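Local atomic coordinates of uncharacterized protein (Streptococcus mutans, PDB entry 3L7Y), a protein that binds magnesium and is probably a phosphatase of the haloacid dehalogenase-like hydrolase family. Residues A[87-90]-A[91-94]; A[191-194]-A[195-198]; A[222-225]-A[226-229]. All blocks are in the same frame, centred on the assembly; numbering follows the deposited sequence.

The three contacts illustrate how a haloacid dehalogenase-like hydrolase turns its chain at the ends of regular elements. They follow one another along the sequence. Contact 1 lies between helix 82-86 and strand 97-100, beside the eight-stranded sheet whose strand 39-42 leads to two of the three magnesium-binding aspartates. Contact 2 opens helix 194-202, which packs on the six-stranded sheet, and contact 3 leaves strand 219-224 of that same sheet for helix 229-239. The centres of contacts 1 and 2 are 35 Å apart, on opposite sides of the chain's centre; those of contacts 2 and 3 are 18 Å apart. Lys229, ending contact 3, reaches the metal site, its NZ salt-bridged to Asp43.

Contact 1: residues A[87-90]-A[91-94]; sequences EHFP and DCHE
His93 and Phe89 meet where the chain turns after helix 82-86, and the imidazole side chain can be followed outward. Its CB lies 3.1 Å from Phe89 O and also approaches Phe89 CB. With CG set between the backbone N and the carbonyl carbon (chi1 70°), the ring's edge is brought to the carbonyl oxygens of Phe89 and Pro90, both near its plane: CG passes Phe89 O, and CD2 sits 3.6 Å from Pro90 O. The other flank of the turn belongs to Cys92, whose SG reaches Phe89 CB at 4.0 Å and makes an oblique sulfur-aromatic contact with the phenyl ring. Phe89 and Cys92 are buried, and both pack against Phe60 of helix 57-69.

Phe89 O is gripped twice: His93 N donates at 2.8 Å in the carbonyl plane but bent at hydrogen (133°), while Cys92 N donates at 3.1 Å, straighter (158°), from well above that plane. A water adds a further link, donating to Pro90 O at 2.6 Å and to Glu94 OE1. The chemistry implies a turn closed chiefly by one shared carbonyl acceptor, with a sulfur and an aromatic ring on its buried flank and a water bridge beside Pro90.

Contact 2: residues A[191-194]-A[195-198]; sequences EEES and AQIM
Ile197 N and Met198 N reach back to the carbonyls of Glu193 and Ser194, and these backbone hydrogen bonds make the first turn of helix 194-202 a compact example of helix initiation. Ile197 N donates to Glu193 O at 3.0 Å, nearly in line with the carbonyl bond. Met198 N donates to Ser194 O at 3.0 Å, a straighter bond at hydrogen (162°). Ile197 N also makes a weak bond to Ser194 O, so its single N-H is shared between two successive carbonyls.

Water adds a second kind of polar link. One molecule accepts from Ala195 N and donates to Glu191 O. Another accepts from Gln196 N and donates to Glu192 O at 2.6 Å. A further water modelled beside Gln196 NE2 lies too close to this one for both to be fully occupied, so a bridge through it is doubtful. The amides of Ala195 and Gln196 are thus joined through solvent to Glu191 O and Glu192 O.

Van der Waals contacts follow the same spacing. Ile197 extends CG1 beside Glu193 O, and its CD1 rests 4.1 Å from Glu193 CB, carbon against carbon. Met198 folds back at its thioether (chi3 -80°), which brings the terminal CE to 3.3 Å from Ser194 OG; CB and CG of the same residue lie alongside Ser194 O.

Two side chains tie this turn to its surroundings: Glu193 OE1 is hydrogen-bonded to Gln136 NE2, and Glu191 OE2 accepts from Gly218 N just before strand 219-224. Ser194, Ile197 and Met198 all touch Ile220, so the helix that follows strand 182-188 lies with this side against strand 219-224 of the six-stranded sheet.

Contact 3: residues A[222-225]-A[226-229]; sequences IITK and GLHK
Two tight turns in succession are the unusual feature here: a type II beta turn from Thr224 to Leu227 at the end of strand 219-224, then an inverse gamma turn centred on Leu227. Gly226, having no side chain, takes the third position of the first turn with a positive phi (91°), close beside Lys225 O. That turn is closed by Leu227 N, which donates to Thr224 O at 2.9 Å with an N-H...O angle of 161°; the donor stands somewhat tilted from the carbonyl plane. In the gamma turn His228 N makes a weak bond to Gly226 O. The pair redirects the chain from the strand to His228, the N-cap position of helix 229-239.

Side chains also meet across the bend. Thr224 and Leu227 lie side by side and point the same way: Leu227 CD2 meets Thr224 CG2 at 3.6 Å and Thr224 CB at nearly the same distance. The threonine methyl is set anti to its own backbone nitrogen, which places it rather than OG1 against the leucine. On the strand side, Ile223 sends CD1 to within 3.8 Å of Leu227 O and on toward His228 CB, while its backbone pairs with Val211 in the neighbouring strand 210-214.

Beyond the turn, Lys229 NZ forms salt bridges with Asp256 and with the magnesium-binding Asp43, and a hydrogen bond to Ala77 O. Lys229, a few residues after the strand, is thereby a second-shell residue of the metal site, consistent with the motif III lysine of the haloacid dehalogenase family. At the N-cap, the His228 ring turns one face to Gly226 O, which lies 3.6 Å above the ring plane and is displaced toward its rim.

Contact 1: residues A[87-90]-A[91-94]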
ATOM      1  N   GLU A  87     -12.721  -5.658  -0.152  1.00 13.62           N
ATOM      2  CA  GLU A  87     -13.216  -7.007  -0.442  1.00 20.65           C
ATOM      3  C   GLU A  87     -12.719  -8.006   0.604  1.00 22.27           C
ATOM      4  O   GLU A  87     -13.332  -9.056   0.814  1.00 23.24           O
ATOM      5  CB  GLU A  87     -12.759  -7.473  -1.827  1.00 15.74           C
ATOM      6  CG  GLU A  87     -13.487  -6.844  -3.004  1.00 23.12           C
ATOM      7  CD  GLU A  87     -13.007  -7.410  -4.331  0.50 13.97           C
ATOM      8  OE1 GLU A  87     -13.826  -7.554  -5.249  0.50 14.16           O
ATOM      9  OE2 GLU A  87     -11.808  -7.727  -4.449  0.50 16.50           O
ATOM     10  N   HIS A  88     -11.600  -7.687   1.250  1.00 22.93           N
ATOM     11  CA  HIS A  88     -11.027  -8.578   2.260  1.00 21.00           C
ATOM     12  C   HIS A  88     -11.839  -8.534   3.562  1.00 19.04           C
ATOM     13  O   HIS A  88     -11.725  -9.415   4.410  1.00 18.32           O
ATOM     14  CB  HIS A  88      -9.564  -8.201   2.556  1.00 27.46           C
ATOM     15  CG  HIS A  88      -8.615  -8.486   1.434  1.00 23.02           C
ATOM     16  ND1 HIS A  88      -8.167  -9.756   1.141  1.00 25.00           N
ATOM     17  CD2 HIS A  88      -8.001  -7.661   0.553  1.00 23.73           C
ATOM     18  CE1 HIS A  88      -7.332  -9.704   0.121  1.00 25.20           C
ATOM     19  NE2 HIS A  88      -7.215  -8.443  -0.256  1.00 26.02           N
ATOM     20  N   PHE A  89     -12.649  -7.495   3.716  1.00 20.62           N
ATOM     21  CA  PHE A  89     -13.436  -7.285   4.924  1.00 20.40           C
ATOM     22  C   PHE A  89     -14.924  -7.110   4.573  1.00 25.46           C
ATOM     23  O   PHE A  89     -15.545  -6.092   4.899  1.00 20.44           O
ATOM     24  CB  PHE A  89     -12.884  -6.069   5.672  1.00 16.27           C
ATOM     25  CG  PHE A  89     -11.407  -6.172   5.975  1.00 24.01           C
ATOM     26  CD1 PHE A  89     -10.465  -5.573   5.154  1.00 20.85           C
ATOM     27  CD2 PHE A  89     -10.963  -6.883   7.073  1.00 20.12           C
ATOM     28  CE1 PHE A  89      -9.105  -5.671   5.437  1.00 16.60           C
ATOM     29  CE2 PHE A  89      -9.612  -6.992   7.350  1.00 25.53           C
ATOM     30  CZ  PHE A  89      -8.679  -6.384   6.530  1.00 16.84           C
ATOM     31  N   PRO A  90     -15.504  -8.123   3.920  1.00 25.85           N
ATOM     32  CA  PRO A  90     -16.849  -7.987   3.345  1.00 29.22           C
ATOM     33  C   PRO A  90     -17.867  -7.561   4.387  1.00 31.69           C
ATOM     34  O   PRO A  90     -18.773  -6.785   4.063  1.00 29.15           O
ATOM     35  CB  PRO A  90     -17.182  -9.405   2.858  1.00 30.72           C
ATOM     36  CG  PRO A  90     -15.895 -10.157   2.857  1.00 39.12           C
ATOM     37  CD  PRO A  90     -15.002  -9.506   3.867  1.00 35.33           C
ATOM     38  N   ASP A  91     -17.719  -8.058   5.615  1.00 21.86           N
ATOM     39  CA  ASP A  91     -18.747  -7.870   6.627  1.00 21.02           C
ATOM     40  C   ASP A  91     -18.430  -6.779   7.642  1.00 27.34           C
ATOM     41  O   ASP A  91     -19.232  -6.524   8.537  1.00 23.18           O
ATOM     42  CB  ASP A  91     -19.020  -9.183   7.378  1.00 37.14           C
ATOM     43  CG  ASP A  91     -19.474 -10.311   6.460  1.00 41.58           C
ATOM     44  OD1 ASP A  91     -20.135 -10.036   5.432  1.00 34.96           O
ATOM     45  OD2 ASP A  91     -19.166 -11.480   6.781  1.00 43.95           O
ATOM     46  N   CYS A  92     -17.271  -6.138   7.532  1.00 26.42           N
ATOM     47  CA  CYS A  92     -16.942  -5.122   8.519  1.00 23.60           C
ATOM     48  C   CYS A  92     -16.128  -3.955   7.964  1.00 20.83           C
ATOM     49  O   CYS A  92     -15.710  -3.089   8.726  1.00 28.12           O
ATOM     50  CB  CYS A  92     -16.216  -5.753   9.722  1.00 16.17           C
ATOM     51  SG  CYS A  92     -14.567  -6.305   9.300  1.00 21.54           S
ATOM     52  N   HIS A  93     -15.926  -3.918   6.647  1.00 24.24           N
ATOM     53  CA  HIS A  93     -15.113  -2.864   6.026  1.00 22.29           C
ATOM     54  C   HIS A  93     -15.589  -1.456   6.386  1.00 25.16           C
ATOM     55  O   HIS A  93     -14.793  -0.504   6.421  1.00 20.12           O
ATOM     56  CB  HIS A  93     -15.062  -3.024   4.500  1.00 32.13           C
ATOM     57  CG  HIS A  93     -16.359  -2.716   3.813  1.00 42.76           C
ATOM     58  ND1 HIS A  93     -16.709  -1.443   3.416  1.00 44.97           N
ATOM     59  CD2 HIS A  93     -17.390  -3.518   3.452  1.00 46.68           C
ATOM     60  CE1 HIS A  93     -17.901  -1.473   2.848  1.00 46.30           C
ATOM     61  NE2 HIS A  93     -18.335  -2.720   2.856  1.00 46.12           N
ATOM     62  N   GLU A  94     -16.885  -1.323   6.650  1.00 27.15           N
ATOM     63  CA  GLU A  94     -17.469  -0.021   6.948  1.00 26.77           C
ATOM     64  C   GLU A  94     -17.097   0.438   8.353  1.00 29.79           C
ATOM     65  O   GLU A  94     -17.356   1.581   8.732  1.00 35.87           O
ATOM     66  CB  GLU A  94     -18.997  -0.029   6.750  1.00 28.49           C
ATOM     67  CG  GLU A  94     -19.789  -0.522   7.955  0.50 40.32           C
ATOM     68  CD  GLU A  94     -19.817  -2.037   8.071  1.00 49.76           C
ATOM     69  OE1 GLU A  94     -19.405  -2.718   7.103  1.00 48.89           O
ATOM     70  OE2 GLU A  94     -20.263  -2.542   9.129  1.00 50.07           O
TER
HETATM   71  O   HOH W   1     -20.323  -5.032   5.246  1.00 38.36           O

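Contact 2: residues A[191-194]-A[195-198]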
ATOM      1  N   GLU A 191      13.340  -7.418 -10.363  1.00 18.49           N
ATOM      2  CA  GLU A 191      13.711  -6.917  -9.047  1.00 19.07           C
ATOM      3  C   GLU A 191      15.124  -6.331  -9.062  1.00 18.84           C
ATOM      4  O   GLU A 191      15.417  -5.388  -8.329  1.00 19.03           O
ATOM      5  CB  GLU A 191      13.578  -8.011  -7.969  1.00 24.05           C
ATOM      6  CG  GLU A 191      13.912  -7.550  -6.543  1.00 21.13           C
ATOM      7  CD  GLU A 191      13.102  -6.332  -6.094  1.00 29.82           C
ATOM      8  OE1 GLU A 191      13.374  -5.793  -5.002  1.00 31.65           O
ATOM      9  OE2 GLU A 191      12.188  -5.904  -6.826  1.00 31.26           O
ATOM     10  N   GLU A 192      15.992  -6.867  -9.918  1.00 14.20           N
ATOM     11  CA  GLU A 192      17.394  -6.448  -9.906  1.00 24.94           C
ATOM     12  C   GLU A 192      17.641  -5.101 -10.591  1.00 24.55           C
ATOM     13  O   GLU A 192      18.715  -4.530 -10.453  1.00 15.94           O
ATOM     14  CB  GLU A 192      18.331  -7.529 -10.475  1.00 26.78           C
ATOM     15  CG  GLU A 192      18.094  -7.917 -11.921  1.00 35.78           C
ATOM     16  CD  GLU A 192      17.373  -9.252 -12.063  1.00 45.93           C
ATOM     17  OE1 GLU A 192      17.303  -9.768 -13.203  1.00 52.79           O
ATOM     18  OE2 GLU A 192      16.879  -9.785 -11.044  1.00 35.68           O
ATOM     19  N   GLU A 193      16.653  -4.597 -11.327  1.00 19.84           N
ATOM     20  CA  GLU A 193      16.790  -3.298 -11.993  1.00 25.52           C
ATOM     21  C   GLU A 193      15.983  -2.248 -11.242  1.00 19.80           C
ATOM     22  O   GLU A 193      15.964  -1.071 -11.606  1.00 18.18           O
ATOM     23  CB  GLU A 193      16.334  -3.392 -13.449  1.00 22.47           C
ATOM     24  CG  GLU A 193      17.354  -4.076 -14.341  1.00 28.46           C
ATOM     25  CD  GLU A 193      16.822  -4.434 -15.715  1.00 31.67           C
ATOM     26  OE1 GLU A 193      15.588  -4.390 -15.926  1.00 33.20           O
ATOM     27  OE2 GLU A 193      17.653  -4.770 -16.588  1.00 26.16           O
ATOM     28  N   SER A 194      15.331  -2.703 -10.179  1.00 11.14           N
ATOM     29  CA  SER A 194      14.383  -1.899  -9.434  1.00  9.88           C
ATOM     30  C   SER A 194      14.996  -0.622  -8.892  1.00 22.89           C
ATOM     31  O   SER A 194      14.445   0.460  -9.104  1.00 13.26           O
ATOM     32  CB  SER A 194      13.809  -2.705  -8.279  1.00 17.66           C
ATOM     33  OG  SER A 194      12.930  -1.913  -7.500  1.00 25.17           O
ATOM     34  N   ALA A 195      16.108  -0.759  -8.161  1.00 18.79           N
ATOM     35  CA  ALA A 195      16.810   0.396  -7.597  1.00 21.08           C
ATOM     36  C   ALA A 195      17.197   1.387  -8.682  1.00 18.04           C
ATOM     37  O   ALA A 195      16.971   2.588  -8.542  1.00 16.79           O
ATOM     38  CB  ALA A 195      18.047  -0.046  -6.815  1.00 26.87           C
ATOM     39  N   GLN A 196      17.765   0.875  -9.769  1.00 15.96           N
ATOM     40  CA  GLN A 196      18.213   1.723 -10.865  1.00 19.75           C
ATOM     41  C   GLN A 196      17.086   2.557 -11.453  1.00 17.36           C
ATOM     42  O   GLN A 196      17.271   3.729 -11.791  1.00 14.63           O
ATOM     43  CB  GLN A 196      18.829   0.887 -11.984  1.00 22.21           C
ATOM     44  CG  GLN A 196      19.174   1.744 -13.193  1.00 30.39           C
ATOM     45  CD  GLN A 196      19.638   0.956 -14.409  1.00 36.81           C
ATOM     46  OE1 GLN A 196      19.829   1.525 -15.493  1.00 38.14           O
ATOM     47  NE2 GLN A 196      19.821  -0.350 -14.240  1.00 33.53           N
ATOM     48  N   ILE A 197      15.921   1.938 -11.603  1.00 13.28           N
ATOM     49  CA  ILE A 197      14.805   2.604 -12.276  1.00 14.25           C
ATOM     50  C   ILE A 197      14.178   3.619 -11.344  1.00  7.79           C
ATOM     51  O   ILE A 197      13.705   4.679 -11.772  1.00  8.76           O
ATOM     52  CB  ILE A 197      13.740   1.585 -12.710  1.00 15.71           C
ATOM     53  CG1 ILE A 197      14.291   0.693 -13.821  1.00 14.54           C
ATOM     54  CG2 ILE A 197      12.445   2.290 -13.142  1.00 14.56           C
ATOM     55  CD1 ILE A 197      13.436  -0.532 -14.071  1.00 12.46           C
ATOM     56  N   MET A 198      14.147   3.275 -10.056  1.00 13.43           N
ATOM     57  CA  MET A 198      13.683   4.209  -9.053  1.00  9.15           C
ATOM     58  C   MET A 198      14.571   5.450  -8.986  1.00  7.62           C
ATOM     59  O   MET A 198      14.065   6.568  -8.867  1.00  8.80           O
ATOM     60  CB  MET A 198      13.547   3.540  -7.687  1.00  8.41           C
ATOM     61  CG  MET A 198      12.274   2.718  -7.577  1.00 12.22           C
ATOM     62  SD  MET A 198      11.822   2.251  -5.901  1.00 21.34           S
ATOM     63  CE  MET A 198      12.919   0.844  -5.669  1.00 17.12           C
TER
HETATM   64  O   HOH W   2      17.355  -3.355  -7.667  1.00 18.99           O
HETATM   65  O   HOH W   3      20.097  -2.070 -12.257  1.00 21.01           O
HETATM   66  O   HOH W   4      19.046  -1.963 -10.173  1.00 29.34           O

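Contact 3: residues A[222-225]-A[226-229]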
ATOM      1  N   ILE A 222       4.738   4.243  -8.482  1.00 17.17           N
ATOM      2  CA  ILE A 222       5.105   5.630  -8.682  1.00 13.41           C
ATOM      3  C   ILE A 222       4.014   6.465  -8.048  1.00  9.95           C
ATOM      4  O   ILE A 222       2.926   6.605  -8.592  1.00 15.06           O
ATOM      5  CB  ILE A 222       5.266   5.974 -10.182  1.00  6.62           C
ATOM      6  CG1 ILE A 222       6.372   5.108 -10.802  1.00  6.55           C
ATOM      7  CG2 ILE A 222       5.554   7.463 -10.351  1.00 11.96           C
ATOM      8  CD1 ILE A 222       6.611   5.345 -12.275  1.00  9.75           C
ATOM      9  N   ILE A 223       4.301   6.990  -6.870  1.00  8.79           N
ATOM     10  CA  ILE A 223       3.314   7.734  -6.125  1.00  6.98           C
ATOM     11  C   ILE A 223       3.626   9.216  -6.159  1.00 10.79           C
ATOM     12  O   ILE A 223       4.730   9.611  -6.516  1.00 11.54           O
ATOM     13  CB  ILE A 223       3.300   7.295  -4.639  1.00 11.65           C
ATOM     14  CG1 ILE A 223       4.733   7.214  -4.100  1.00  9.52           C
ATOM     15  CG2 ILE A 223       2.580   5.959  -4.494  1.00 11.22           C
ATOM     16  CD1 ILE A 223       4.852   7.353  -2.558  1.00  8.93           C
ATOM     17  N   THR A 224       2.637  10.015  -5.773  1.00 11.48           N
ATOM     18  CA  THR A 224       2.836  11.430  -5.516  1.00 16.10           C
ATOM     19  C   THR A 224       3.859  11.556  -4.393  1.00 17.88           C
ATOM     20  O   THR A 224       3.664  11.028  -3.281  1.00 12.51           O
ATOM     21  CB  THR A 224       1.514  12.093  -5.102  1.00 17.60           C
ATOM     22  OG1 THR A 224       0.615  12.105  -6.223  1.00 14.46           O
ATOM     23  CG2 THR A 224       1.744  13.526  -4.595  1.00 13.64           C
ATOM     24  N   LYS A 225       4.953  12.247  -4.681  1.00 12.86           N
ATOM     25  CA  LYS A 225       6.049  12.358  -3.722  1.00 19.25           C
ATOM     26  C   LYS A 225       5.559  12.799  -2.346  1.00 15.97           C
ATOM     27  O   LYS A 225       4.832  13.787  -2.213  1.00 18.61           O
ATOM     28  CB  LYS A 225       7.130  13.317  -4.229  1.00 23.65           C
ATOM     29  CG  LYS A 225       8.502  13.137  -3.556  1.00 29.24           C
ATOM     30  CD  LYS A 225       9.322  14.422  -3.637  1.00 27.75           C
ATOM     31  CE  LYS A 225      10.822  14.163  -3.641  1.00 34.00           C
ATOM     32  NZ  LYS A 225      11.304  13.340  -2.511  1.00 29.48           N
ATOM     33  N   GLY A 226       5.968  12.065  -1.319  1.00 18.13           N
ATOM     34  CA  GLY A 226       5.593  12.405   0.040  1.00 18.30           C
ATOM     35  C   GLY A 226       4.320  11.743   0.532  1.00 16.90           C
ATOM     36  O   GLY A 226       4.059  11.719   1.736  1.00 21.48           O
ATOM     37  N   LEU A 227       3.515  11.208  -0.379  1.00 10.77           N
ATOM     38  CA  LEU A 227       2.253  10.584   0.032  1.00 12.88           C
ATOM     39  C   LEU A 227       2.424   9.084   0.299  1.00 18.30           C
ATOM     40  O   LEU A 227       1.827   8.238  -0.383  1.00 20.01           O
ATOM     41  CB  LEU A 227       1.140  10.838  -0.996  1.00 10.51           C
ATOM     42  CG  LEU A 227       0.262  12.066  -0.715  1.00 17.85           C
ATOM     43  CD1 LEU A 227       1.063  13.217  -0.102  1.00 12.27           C
ATOM     44  CD2 LEU A 227      -0.501  12.496  -1.971  1.00 13.32           C
ATOM     45  N   HIS A 228       3.244   8.768   1.301  1.00 18.59           N
ATOM     46  CA  HIS A 228       3.532   7.386   1.653  1.00 18.83           C
ATOM     47  C   HIS A 228       2.751   6.980   2.912  1.00 12.10           C
ATOM     48  O   HIS A 228       2.045   7.792   3.495  1.00 12.01           O
ATOM     49  CB  HIS A 228       5.038   7.195   1.829  1.00 17.15           C
ATOM     50  CG  HIS A 228       5.692   8.271   2.639  1.00 19.74           C
ATOM     51  ND1 HIS A 228       5.403   8.476   3.969  1.00 11.29           N
ATOM     52  CD2 HIS A 228       6.622   9.204   2.307  1.00 16.78           C
ATOM     53  CE1 HIS A 228       6.126   9.486   4.425  1.00 17.36           C
ATOM     54  NE2 HIS A 228       6.871   9.944   3.435  1.00 14.28           N
ATOM     55  N   LYS A 229       2.857   5.724   3.323  1.00 12.28           N
ATOM     56  CA  LYS A 229       1.998   5.238   4.397  1.00  8.40           C
ATOM     57  C   LYS A 229       2.295   5.948   5.728  1.00 15.24           C
ATOM     58  O   LYS A 229       1.406   6.082   6.579  1.00 13.76           O
ATOM     59  CB  LYS A 229       2.141   3.726   4.560  1.00 11.27           C
ATOM     60  CG  LYS A 229       1.751   2.894   3.356  1.00 10.70           C
ATOM     61  CD  LYS A 229       1.901   1.400   3.684  1.00  8.69           C
ATOM     62  CE  LYS A 229       1.853   0.520   2.429  1.00 15.15           C
ATOM     63  NZ  LYS A 229       1.910  -0.921   2.773  1.00 15.38           N
TER